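PDB 1PGV: tropomodulin from Caenorhabditis elegans, which probably caps the pointed ends of actin filaments, limiting their growth and shortening, and is represented here by its C-terminal domain. Local coordinates for residues I33-L36 against D42-E45; A65-K70 against L90-E95; R117-T122 against V129-D134; D148-I153 against S168-H173. One frame throughout, in Å; residues are numbered along the deposited sequence. Where two conformers were deposited one is given.

Contact 1: residues I33-L36 against D42-E45; sequences INRL and DLKE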
loop_
_atom_site.group_PDB
_atom_site.type_symbol
_atom_site.label_atom_id
_atom_site.label_comp_id
_atom_site.label_asym_id
_atom_site.label_seq_id
_atom_site.Cartn_x
_atom_site.Cartn_y
_atom_site.Cartn_z
ATOM N N ILE A 33 15.702 -8.377 -4.644
ATOM C CA ILE A 33 14.961 -9.569 -5.033
ATOM C C ILE A 33 15.529 -10.794 -4.329
ATOM O O ILE A 33 14.797 -11.544 -3.684
ATOM C CB ILE A 33 15.022 -9.794 -6.563
ATOM C CG1 ILE A 33 14.182 -8.731 -7.276
ATOM C CG2 ILE A 33 14.530 -11.199 -6.906
ATOM C CD1 ILE A 33 14.251 -8.797 -8.789
ATOM N N ASN A 34 16.836 -10.993 -4.449
ATOM C CA ASN A 34 17.479 -12.140 -3.818
ATOM C C ASN A 34 17.321 -12.138 -2.302
ATOM O O ASN A 34 17.026 -13.171 -1.707
ATOM C CB ASN A 34 18.969 -12.189 -4.175
ATOM C CG ASN A 34 19.209 -12.553 -5.629
ATOM O OD1 ASN A 34 18.654 -13.531 -6.135
ATOM N ND2 ASN A 34 20.043 -11.771 -6.306
ATOM N N ARG A 35 17.515 -10.980 -1.678
ATOM C CA ARG A 35 17.399 -10.880 -0.228
ATOM C C ARG A 35 15.979 -11.111 0.283
ATOM O O ARG A 35 15.780 -11.813 1.271
ATOM C CB ARG A 35 17.918 -9.519 0.248
ATOM C CG ARG A 35 19.418 -9.338 0.034
ATOM C CD ARG A 35 19.887 -7.981 0.519
ATOM N NE ARG A 35 19.740 -7.834 1.967
ATOM C CZ ARG A 35 19.867 -6.680 2.612
ATOM N NH1 ARG A 35 20.141 -5.570 1.937
ATOM N NH2 ARG A 35 19.719 -6.632 3.930
ATOM N N LEU A 36 14.992 -10.526 -0.389
ATOM C CA LEU A 36 13.602 -10.702 0.026
ATOM C C LEU A 36 13.182 -12.167 -0.084
ATOM O O LEU A 36 12.492 -12.692 0.790
ATOM C CB LEU A 36 12.679 -9.817 -0.820
ATOM C CG LEU A 36 12.753 -8.318 -0.515
ATOM C CD1 LEU A 36 11.998 -7.530 -1.567
ATOM C CD2 LEU A 36 12.182 -8.053 0.873
ATOM N N ASP A 42 17.288 -8.316 7.898
ATOM C CA ASP A 42 17.701 -6.918 7.993
ATOM C C ASP A 42 17.127 -5.979 6.936
ATOM O O ASP A 42 17.130 -4.760 7.119
ATOM C CB ASP A 42 19.228 -6.839 7.971
ATOM C CG ASP A 42 19.868 -7.769 8.985
ATOM O OD1 ASP A 42 20.679 -8.627 8.582
ATOM O OD2 ASP A 42 19.552 -7.643 10.188
ATOM N N LEU A 43 16.644 -6.531 5.828
ATOM C CA LEU A 43 16.068 -5.699 4.777
ATOM C C LEU A 43 14.653 -5.292 5.183
ATOM O O LEU A 43 13.704 -6.056 4.998
ATOM C CB LEU A 43 16.043 -6.462 3.450
ATOM C CG LEU A 43 15.494 -5.709 2.232
ATOM C CD1 LEU A 43 16.182 -4.361 2.087
ATOM C CD2 LEU A 43 15.703 -6.555 0.986
ATOM N N LYS A 44 14.527 -4.089 5.740
ATOM C CA LYS A 44 13.243 -3.571 6.205
ATOM C C LYS A 44 12.621 -2.551 5.262
ATOM O O LYS A 44 11.406 -2.332 5.287
ATOM C CB LYS A 44 13.405 -2.922 7.579
ATOM C CG LYS A 44 14.039 -3.820 8.627
ATOM C CD LYS A 44 13.204 -5.056 8.888
ATOM C CE LYS A 44 13.839 -5.919 9.972
ATOM N NZ LYS A 44 14.030 -5.165 11.240
ATOM N N GLU A 45 13.451 -1.907 4.451
ATOM C CA GLU A 45 12.955 -0.910 3.515
ATOM C C GLU A 45 13.479 -1.109 2.104
ATOM O O GLU A 45 14.681 -1.258 1.882
ATOM C CB GLU A 45 13.301 0.505 3.998
ATOM C CG GLU A 45 13.085 1.578 2.931
ATOM C CD GLU A 45 13.017 2.989 3.490
ATOM O OE1 GLU A 45 13.825 3.321 4.382
ATOM O OE2 GLU A 45 12.159 3.772 3.021
HETATM O O HOH W 1 19.450 -4.015 5.101
#

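Contact 2: residues A65-K70 against L90-E95; sequences AACNSK and LIELIE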
loop_
_atom_site.group_PDB
_atom_site.type_symbol
_atom_site.label_atom_id
_atom_site.label_comp_id
_atom_site.label_asym_id
_atom_site.label_seq_id
_atom_site.Cartn_x
_atom_site.Cartn_y
_atom_site.Cartn_z
ATOM N N ALA A 65 8.888 -11.362 -4.737
ATOM C CA ALA A 65 9.925 -11.679 -3.759
ATOM C C ALA A 65 9.534 -11.146 -2.381
ATOM O O ALA A 65 9.692 -11.832 -1.368
ATOM C CB ALA A 65 11.247 -11.073 -4.197
ATOM N N ALA A 66 9.016 -9.922 -2.354
ATOM C CA ALA A 66 8.605 -9.285 -1.106
ATOM C C ALA A 66 7.612 -10.131 -0.310
ATOM O O ALA A 66 7.536 -10.019 0.916
ATOM C CB ALA A 66 8.009 -7.912 -1.398
ATOM N N CYS A 67 6.851 -10.978 -1.002
ATOM C CA CYS A 67 5.871 -11.834 -0.337
ATOM C C CYS A 67 6.514 -12.868 0.578
ATOM O O CYS A 67 5.877 -13.365 1.503
ATOM C CB CYS A 67 5.006 -12.564 -1.367
ATOM S SG CYS A 67 3.952 -11.477 -2.333
ATOM N N ASN A 68 7.777 -13.190 0.315
ATOM C CA ASN A 68 8.495 -14.176 1.116
ATOM C C ASN A 68 9.144 -13.590 2.367
ATOM O O ASN A 68 9.630 -14.328 3.227
ATOM C CB ASN A 68 9.556 -14.854 0.255
ATOM C CG ASN A 68 8.961 -15.535 -0.956
ATOM O OD1 ASN A 68 8.146 -16.446 -0.825
ATOM N ND2 ASN A 68 9.357 -15.090 -2.144
ATOM N N SER A 69 9.145 -12.266 2.470
ATOM C CA SER A 69 9.747 -11.599 3.619
ATOM C C SER A 69 8.768 -11.280 4.742
ATOM O O SER A 69 7.717 -10.684 4.511
ATOM C CB SER A 69 10.425 -10.302 3.180
ATOM O OG SER A 69 10.765 -9.512 4.310
ATOM N N LYS A 70 9.117 -11.675 5.961
ATOM C CA LYS A 70 8.270 -11.386 7.107
ATOM C C LYS A 70 8.907 -10.238 7.878
ATOM O O LYS A 70 8.556 -9.973 9.024
ATOM C CB LYS A 70 8.130 -12.619 8.005
ATOM C CG LYS A 70 9.440 -13.219 8.482
ATOM C CD LYS A 70 9.179 -14.428 9.373
ATOM C CE LYS A 70 10.466 -15.153 9.729
ATOM N NZ LYS A 70 11.429 -14.270 10.444
ATOM N N LEU A 90 0.745 -6.985 -5.878
ATOM C CA LEU A 90 0.715 -6.340 -4.569
ATOM C C LEU A 90 -0.436 -6.870 -3.729
ATOM O O LEU A 90 -0.424 -6.762 -2.500
ATOM C CB LEU A 90 0.593 -4.822 -4.715
ATOM C CG LEU A 90 1.837 -4.101 -5.240
ATOM C CD1 LEU A 90 1.567 -2.611 -5.302
ATOM C CD2 LEU A 90 3.030 -4.393 -4.330
ATOM N N ILE A 91 -1.442 -7.441 -4.388
ATOM C CA ILE A 91 -2.563 -7.993 -3.650
ATOM C C ILE A 91 -2.071 -9.127 -2.756
ATOM O O ILE A 91 -2.394 -9.164 -1.573
ATOM C CB ILE A 91 -3.664 -8.534 -4.596
ATOM C CG1 ILE A 91 -4.315 -7.365 -5.341
ATOM C CG2 ILE A 91 -4.712 -9.299 -3.790
ATOM C CD1 ILE A 91 -5.324 -7.784 -6.400
ATOM N N GLU A 92 -1.285 -10.046 -3.314
ATOM C CA GLU A 92 -0.774 -11.165 -2.529
ATOM C C GLU A 92 0.125 -10.656 -1.402
ATOM O O GLU A 92 0.031 -11.119 -0.263
ATOM C CB GLU A 92 0.027 -12.132 -3.403
ATOM C CG GLU A 92 0.322 -13.453 -2.708
ATOM C CD GLU A 92 1.335 -14.306 -3.447
ATOM O OE1 GLU A 92 1.332 -14.293 -4.696
ATOM O OE2 GLU A 92 2.127 -15.003 -2.777
ATOM N N LEU A 93 0.990 -9.703 -1.730
ATOM C CA LEU A 93 1.909 -9.133 -0.740
ATOM C C LEU A 93 1.159 -8.555 0.456
ATOM O O LEU A 93 1.449 -8.888 1.613
ATOM C CB LEU A 93 2.760 -8.031 -1.376
ATOM C CG LEU A 93 3.675 -7.292 -0.390
ATOM C CD1 LEU A 93 4.634 -8.285 0.230
ATOM C CD2 LEU A 93 4.430 -6.181 -1.097
ATOM N N ILE A 94 0.193 -7.685 0.173
ATOM C CA ILE A 94 -0.598 -7.049 1.217
ATOM C C ILE A 94 -1.358 -8.057 2.069
ATOM O O ILE A 94 -1.354 -7.970 3.296
ATOM C CB ILE A 94 -1.604 -6.038 0.603
ATOM C CG1 ILE A 94 -0.835 -4.924 -0.107
ATOM C CG2 ILE A 94 -2.516 -5.462 1.683
ATOM C CD1 ILE A 94 -1.718 -3.954 -0.889
ATOM N N GLU A 95 -2.012 -9.021 1.424
ATOM C CA GLU A 95 -2.779 -10.011 2.169
ATOM C C GLU A 95 -1.931 -11.009 2.943
ATOM O O GLU A 95 -2.419 -11.641 3.879
ATOM C CB GLU A 95 -3.722 -10.767 1.225
ATOM C CG GLU A 95 -4.782 -9.876 0.610
ATOM C CD GLU A 95 -5.753 -10.641 -0.272
ATOM O OE1 GLU A 95 -5.646 -11.884 -0.341
ATOM O OE2 GLU A 95 -6.619 -9.992 -0.890
#

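Contact 3: residues R117-T122 against V129-D134; sequences RLLRST and VEFKAD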
loop_
_atom_site.group_PDB
_atom_site.type_symbol
_atom_site.label_atom_id
_atom_site.label_comp_id
_atom_site.label_asym_id
_atom_site.label_seq_id
_atom_site.Cartn_x
_atom_site.Cartn_y
_atom_site.Cartn_z
ATOM N N ARG A 117 -9.108 -2.616 -4.721
ATOM C CA ARG A 117 -8.786 -3.980 -4.327
ATOM C C ARG A 117 -7.586 -3.991 -3.374
ATOM O O ARG A 117 -7.567 -4.745 -2.404
ATOM C CB ARG A 117 -8.484 -4.835 -5.556
ATOM C CG ARG A 117 -9.688 -5.041 -6.468
ATOM C CD ARG A 117 -9.297 -5.836 -7.708
ATOM N NE ARG A 117 -8.841 -7.178 -7.360
ATOM C CZ ARG A 117 -8.111 -7.951 -8.159
ATOM N NH1 ARG A 117 -7.749 -7.515 -9.360
ATOM N NH2 ARG A 117 -7.744 -9.161 -7.756
ATOM N N LEU A 118 -6.594 -3.149 -3.649
ATOM C CA LEU A 118 -5.412 -3.093 -2.786
ATOM C C LEU A 118 -5.801 -2.658 -1.367
ATOM O O LEU A 118 -5.357 -3.255 -0.382
ATOM C CB LEU A 118 -4.367 -2.130 -3.359
ATOM C CG LEU A 118 -3.769 -2.494 -4.725
ATOM C CD1 LEU A 118 -2.775 -1.420 -5.134
ATOM C CD2 LEU A 118 -3.103 -3.861 -4.669
ATOM N N LEU A 119 -6.629 -1.623 -1.259
ATOM C CA LEU A 119 -7.068 -1.153 0.056
ATOM C C LEU A 119 -7.929 -2.186 0.772
ATOM O O LEU A 119 -7.825 -2.362 1.981
ATOM C CB LEU A 119 -7.844 0.163 -0.062
ATOM C CG LEU A 119 -7.067 1.456 0.183
ATOM C CD1 LEU A 119 -7.964 2.646 -0.112
ATOM C CD2 LEU A 119 -6.586 1.502 1.637
ATOM N N ARG A 120 -8.790 -2.884 0.039
ATOM C CA ARG A 120 -9.622 -3.879 0.691
ATOM C C ARG A 120 -8.750 -5.037 1.192
ATOM O O ARG A 120 -9.040 -5.647 2.223
ATOM C CB ARG A 120 -10.704 -4.383 -0.278
ATOM C CG ARG A 120 -11.775 -5.246 0.378
ATOM C CD ARG A 120 -13.092 -5.141 -0.392
ATOM N NE ARG A 120 -13.784 -3.877 -0.150
ATOM C CZ ARG A 120 -14.677 -3.687 0.821
ATOM N NH1 ARG A 120 -14.986 -4.683 1.639
ATOM N NH2 ARG A 120 -15.274 -2.512 0.964
ATOM N N SER A 121 -7.665 -5.323 0.483
ATOM C CA SER A 121 -6.776 -6.408 0.886
ATOM C C SER A 121 -6.023 -6.105 2.181
ATOM O O SER A 121 -5.534 -7.017 2.837
ATOM C CB SER A 121 -5.776 -6.730 -0.227
ATOM O OG SER A 121 -4.909 -5.640 -0.482
ATOM N N THR A 122 -5.944 -4.830 2.542
ATOM C CA THR A 122 -5.240 -4.433 3.770
ATOM C C THR A 122 -5.941 -4.977 5.016
ATOM O O THR A 122 -5.368 -4.995 6.112
ATOM C CB THR A 122 -5.156 -2.896 3.903
ATOM O OG1 THR A 122 -6.469 -2.351 4.095
ATOM C CG2 THR A 122 -4.530 -2.283 2.651
ATOM N N VAL A 129 0.022 0.834 7.901
ATOM C CA VAL A 129 -0.470 2.033 8.581
ATOM C C VAL A 129 -0.462 3.238 7.650
ATOM O O VAL A 129 -1.129 4.240 7.909
ATOM C CB VAL A 129 0.363 2.368 9.846
ATOM C CG1 VAL A 129 0.349 1.184 10.791
ATOM C CG2 VAL A 129 1.781 2.750 9.458
ATOM N N GLU A 130 0.300 3.144 6.564
ATOM C CA GLU A 130 0.358 4.221 5.590
ATOM C C GLU A 130 0.254 3.644 4.180
ATOM O O GLU A 130 1.093 2.850 3.764
ATOM C CB GLU A 130 1.662 5.007 5.725
ATOM C CG GLU A 130 1.789 6.147 4.728
ATOM C CD GLU A 130 3.021 6.991 4.978
ATOM O OE1 GLU A 130 3.129 7.566 6.081
ATOM O OE2 GLU A 130 3.882 7.080 4.076
ATOM N N PHE A 131 -0.783 4.057 3.458
ATOM C CA PHE A 131 -1.022 3.598 2.089
ATOM C C PHE A 131 -1.160 4.847 1.222
ATOM O O PHE A 131 -2.132 5.579 1.346
ATOM C CB PHE A 131 -2.311 2.758 2.047
ATOM C CG PHE A 131 -2.664 2.243 0.677
ATOM C CD1 PHE A 131 -3.336 3.049 -0.232
ATOM C CD2 PHE A 131 -2.308 0.952 0.294
ATOM C CE1 PHE A 131 -3.652 2.578 -1.511
ATOM C CE2 PHE A 131 -2.618 0.471 -0.981
ATOM C CZ PHE A 131 -3.292 1.291 -1.885
ATOM N N LYS A 132 -0.180 5.103 0.365
ATOM C CA LYS A 132 -0.227 6.289 -0.481
ATOM C C LYS A 132 -0.363 5.864 -1.933
ATOM O O LYS A 132 0.380 5.012 -2.406
ATOM C CB LYS A 132 1.045 7.125 -0.304
ATOM C CG LYS A 132 0.854 8.615 -0.631
ATOM C CD LYS A 132 0.251 8.853 -2.009
ATOM C CE LYS A 132 0.018 10.328 -2.270
ATOM N NZ LYS A 132 -0.883 10.963 -1.264
ATOM N N ALA A 133 -1.306 6.476 -2.638
ATOM C CA ALA A 133 -1.537 6.128 -4.033
ATOM C C ALA A 133 -2.144 7.271 -4.834
ATOM O O ALA A 133 -2.781 7.037 -5.865
ATOM C CB ALA A 133 -2.448 4.914 -4.102
ATOM N N ASP A 134 -1.938 8.504 -4.383
ATOM C CA ASP A 134 -2.514 9.644 -5.084
ATOM C C ASP A 134 -1.765 9.988 -6.366
ATOM O O ASP A 134 -0.674 9.483 -6.624
ATOM C CB ASP A 134 -2.538 10.876 -4.180
ATOM C CG ASP A 134 -3.781 11.733 -4.388
ATOM O OD1 ASP A 134 -4.311 11.777 -5.523
ATOM O OD2 ASP A 134 -4.222 12.375 -3.411
#

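Contact 4: residues D148-I153 against S168-H173; sequences DMMMAI and SMEARH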
loop_
_atom_site.group_PDB
_atom_site.type_symbol
_atom_site.label_atom_id
_atom_site.label_comp_id
_atom_site.label_asym_id
_atom_site.label_seq_id
_atom_site.Cartn_x
_atom_site.Cartn_y
_atom_site.Cartn_z
ATOM N N ASP A 148 -16.437 1.833 -1.923
ATOM C CA ASP A 148 -15.715 0.612 -1.582
ATOM C C ASP A 148 -14.623 0.990 -0.573
ATOM O O ASP A 148 -14.547 0.443 0.535
ATOM C CB ASP A 148 -15.058 0.046 -2.844
ATOM C CG ASP A 148 -14.315 -1.256 -2.604
ATOM O OD1 ASP A 148 -13.767 -1.460 -1.492
ATOM O OD2 ASP A 148 -14.255 -2.079 -3.544
ATOM N N MET A 149 -13.791 1.942 -0.978
ATOM C CA MET A 149 -12.671 2.413 -0.158
ATOM C C MET A 149 -13.062 2.943 1.214
ATOM O O MET A 149 -12.403 2.635 2.222
ATOM C CB MET A 149 -11.908 3.504 -0.899
ATOM C CG MET A 149 -11.192 3.034 -2.146
ATOM S SD MET A 149 -10.212 4.357 -2.843
ATOM C CE MET A 149 -9.073 3.409 -3.853
ATOM N N MET A 150 -14.113 3.756 1.271
ATOM C CA MET A 150 -14.516 4.310 2.555
ATOM C C MET A 150 -14.960 3.233 3.528
ATOM O O MET A 150 -14.701 3.335 4.726
ATOM C CB MET A 150 -15.616 5.364 2.384
ATOM C CG MET A 150 -16.950 4.847 1.893
ATOM S SD MET A 150 -18.175 6.184 1.941
ATOM C CE MET A 150 -19.681 5.232 2.237
ATOM N N MET A 151 -15.618 2.188 3.028
ATOM C CA MET A 151 -16.055 1.119 3.913
ATOM C C MET A 151 -14.888 0.233 4.339
ATOM O O MET A 151 -14.838 -0.233 5.483
ATOM C CB MET A 151 -17.134 0.268 3.240
ATOM C CG MET A 151 -18.410 1.052 2.942
ATOM S SD MET A 151 -18.993 2.008 4.369
ATOM C CE MET A 151 -19.699 0.729 5.358
ATOM N N ALA A 152 -13.955 -0.001 3.421
ATOM C CA ALA A 152 -12.784 -0.826 3.709
ATOM C C ALA A 152 -11.931 -0.147 4.771
ATOM O O ALA A 152 -11.466 -0.787 5.717
ATOM C CB ALA A 152 -11.957 -1.027 2.452
ATOM N N ILE A 153 -11.724 1.150 4.595
ATOM C CA ILE A 153 -10.923 1.934 5.531
ATOM C C ILE A 153 -11.587 1.989 6.905
ATOM O O ILE A 153 -10.929 1.843 7.938
ATOM C CB ILE A 153 -10.718 3.361 4.993
ATOM C CG1 ILE A 153 -9.836 3.316 3.741
ATOM C CG2 ILE A 153 -10.092 4.245 6.068
ATOM C CD1 ILE A 153 -9.747 4.634 2.983
ATOM N N SER A 168 -16.274 12.442 -2.812
ATOM C CA SER A 168 -17.459 12.238 -1.994
ATOM C C SER A 168 -17.312 12.801 -0.584
ATOM O O SER A 168 -16.367 12.454 0.122
ATOM C CB SER A 168 -17.772 10.743 -1.894
ATOM O OG SER A 168 -18.757 10.498 -0.904
ATOM N N MET A 169 -18.256 13.655 -0.188
ATOM C CA MET A 169 -18.274 14.247 1.154
ATOM C C MET A 169 -18.331 13.156 2.215
ATOM O O MET A 169 -17.586 13.185 3.208
ATOM C CB MET A 169 -19.507 15.136 1.324
ATOM C CG MET A 169 -19.452 16.423 0.557
ATOM S SD MET A 169 -18.037 17.361 1.100
ATOM C CE MET A 169 -18.607 17.889 2.730
ATOM N N GLU A 170 -19.234 12.202 2.007
ATOM C CA GLU A 170 -19.409 11.096 2.933
ATOM C C GLU A 170 -18.139 10.263 3.067
ATOM O O GLU A 170 -17.776 9.853 4.172
ATOM C CB GLU A 170 -20.555 10.189 2.481
ATOM C CG GLU A 170 -20.965 9.159 3.524
ATOM C CD GLU A 170 -21.994 8.174 3.004
ATOM O OE1 GLU A 170 -22.790 8.564 2.122
ATOM O OE2 GLU A 170 -22.016 7.019 3.484
ATOM N N ALA A 171 -17.472 9.995 1.948
ATOM C CA ALA A 171 -16.245 9.209 1.997
ATOM C C ALA A 171 -15.186 9.996 2.768
ATOM O O ALA A 171 -14.560 9.466 3.689
ATOM C CB ALA A 171 -15.745 8.900 0.582
ATOM N N ARG A 172 -14.999 11.260 2.397
ATOM C CA ARG A 172 -14.008 12.107 3.061
ATOM C C ARG A 172 -14.218 12.112 4.577
ATOM O O ARG A 172 -13.273 11.915 5.348
ATOM C CB ARG A 172 -14.089 13.535 2.514
ATOM C CG ARG A 172 -13.795 13.633 1.023
ATOM C CD ARG A 172 -13.855 15.068 0.519
ATOM N NE ARG A 172 -12.867 15.913 1.180
ATOM C CZ ARG A 172 -12.598 17.163 0.826
ATOM N NH1 ARG A 172 -13.245 17.721 -0.192
ATOM N NH2 ARG A 172 -11.686 17.858 1.492
ATOM N N HIS A 173 -15.465 12.325 4.994
ATOM C CA HIS A 173 -15.820 12.355 6.410
ATOM C C HIS A 173 -15.596 11.016 7.113
ATOM O O HIS A 173 -14.961 10.962 8.172
ATOM C CB HIS A 173 -17.285 12.773 6.576
ATOM C CG HIS A 173 -17.789 12.675 7.983
ATOM N ND1 HIS A 173 -17.331 13.488 8.999
ATOM C CD2 HIS A 173 -18.709 11.855 8.545
ATOM C CE1 HIS A 173 -17.947 13.173 10.124
ATOM N NE2 HIS A 173 -18.788 12.184 9.876
#

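Contact 1: residues I33-L36 against D42-E45
The backbones of 33-36 and 42-45 come nearest at Arg35 and Leu43, whose CA atoms are 7.3 Å apart, and no direct hydrogen bond crosses the gap. The pair lies at the N-terminal end of the leucine-rich-repeat fold, where helix 29-37 turns back through a loop into strand 45-47, an edge strand of the parallel sheet. Leu43 CG stands anti to the backbone N (chi1 -179°), which carries the two methyl groups toward the helix. One of them, CD2, lies 3.8 Å from Leu36 CG and equally near Arg35 CB, and the two leucine side chains meet at about a right angle. Leu36 also packs on Ala65 of helix 56-66, so Leu43 of the loop meets a residue itself packed on the next helix. The guanidinium of Arg35 closes the outer side: the bend at chi3 (65°) brings one of its faces over Leu43 CB, which is 3.7 Å from NH2. Its main polar partner is Asp40, salt-bridged to NE; the same carboxylate accepts from the backbone N of Asp42 and Leu43. A water at the guanidinium edge accepts from Arg35 NH2 at 2.9 Å and donates weakly to Asp42 O at 3.2 Å.

Contact 2: residues A65-K70 against L90-E95
Two flat groups, the peptide carbonyl of Ala66 and the carboxylate of Glu92, each meet an atom of the opposite segment over one face. Leu93 CD1 stands almost directly above the carbonyl plane of Ala66, 3.4 Å from Ala66 O and hardly farther from the carbon. Cys67 SG occupies the matching place over the Glu92 carboxylate, 4.0 Å from Glu92 OE2 and as far from CD; this is van der Waals contact, and no hydrogen bond joins the segments. The sulfur also reaches the helix backbone. With SG beside the backbone N and anti to the carbonyl carbon (chi1 -66°), it comes within 3.5 Å of Leu93 CA and of Leu93 N, so it packs against the helix surface. Such closeness agrees with the 4.8 Å between the CA atoms of Cys67 and Leu93. In the leucine-rich-repeat fold successive helices line up side by side on one flank of the parallel sheet, and here the chain at the end of helix 56-66, with the turn that follows, meets helix 90-96. Leu93, its CG anti to the backbone N (chi1 175°), straddles Ala66: CD1 is 3.8 Å from Ala66 CB, with CD2 close to the same methyl. Beyond the pair, Leu93 rests on Phe75 of strand 74-76 and Ala66 on Leu36. A type I turn from Ala66 to Ser69 takes the chain away from the helix, closed by Ser69 N donating to Ala66 O at 3.2 Å. At the end of the turn, Ser69 OG accepts from the backbone N of both His71 and Ile72.

Contact 3: residues R117-T122 against V129-D134
Apolar contact on an aromatic ring joins the segments: Phe131 receives Leu119 over one face, and Leu118 approaches obliquely. The Leu119 part is a CH-pi contact, with CG 4.2 Å from the ring centroid and 19° off the ring normal. The offset is toward the rim, since Leu119 CG is closest to Phe131 CE1 at 4.0 Å; CD2 extends the coverage toward CD1 and CG of the ring. Leu118 uses its CB, 3.9 Å from Phe131 CZ and equally near CE2. Phe131 extends to the helix because its CG lies anti to the backbone N (chi1 179°), spanning an 8.0 Å separation between the CA atoms of Leu119 and Phe131. This is the inner layer of a beta-alpha-beta unit, helix 112-121 packed on strand 130-132, within the leucine-rich-repeat fold. An alanine in place of Phe131 is likely to open a gap between helix and strand and leave Leu118 and Leu119 without their shared apolar partner. No hydrogen bond crosses between the segments. Within 117-122, Leu119 O is gripped twice by Thr122: by OG1 at 2.5 Å, in the carbonyl plane with a C=O...O angle of 151°, and by the backbone N at 3.2 Å.

Contact 4: residues D148-I153 against S168-H173
Glu170 OE2, held in a salt bridge by Arg174 NH1 one turn further along the same helix, also has the terminal methyl of Met150 packed on it, with CE 3.2 Å away. The carboxylate therefore keeps its charged partner while the methyl sits over one of its faces, at the OE2 end. Met150 reaches it by an unusual route: its CG sits between the backbone N and the carbonyl carbon (chi1 67°), and the chain runs extended from there, crossing Glu170 obliquely. On the way SD passes 3.6 Å from Ala171 CA and 3.9 Å from Ala171 CB, with Met150 CB close to the same residue. The small Ala171 side chain suits this closeness, for the CA atoms of Met150 and Ala171 are only 5.2 Å apart. A serine in place of Met150 would probably lose the packing on Ala171 and leave that face of the Glu170 carboxylate, near OE2, without its methyl cover. The start of the second helix is fixed next to this contact: Ser168 is its N-cap, and Ser168 OG accepts from Ala171 N at 3.2 Å with an N-H...O angle of 164°. Ser168 N in turn donates to Glu146 OE1 on helix 143-155, a second tie between the two elements. The arrangement is that of the last helix pair of the tropomodulin leucine-rich-repeat domain, with the long C-terminal helix 169-190 laid beside helix 143-155.

In the fold
The four contacts follow one another along the chain and across the solenoid. Contact 3 lies deepest, its centre about 4 Å from that of the chain and all its touching residues buried; contacts 1 and 4, about 34 Å apart between centres, mark opposite ends. Contacts 1, 2 and 4 each have an exposed acidic residue at the margin of buried apolar packing; contact 3 has none. Neighbouring contacts touch: Leu36 of contact 1 packs on 65-70, Ile94 of contact 2 on Ser121 and Thr122, and the Arg120-Asp148 salt bridge ties contact 3 to contact 4. Contact 1 joins a helix to the loop leading into a strand, contact 3 a helix to the strand itself. Contact 2 sets the turn ending helix 56-66, and contact 4 the first turn of helix 169-190, against a helix, using sulfur-bearing side chains near a glutamate.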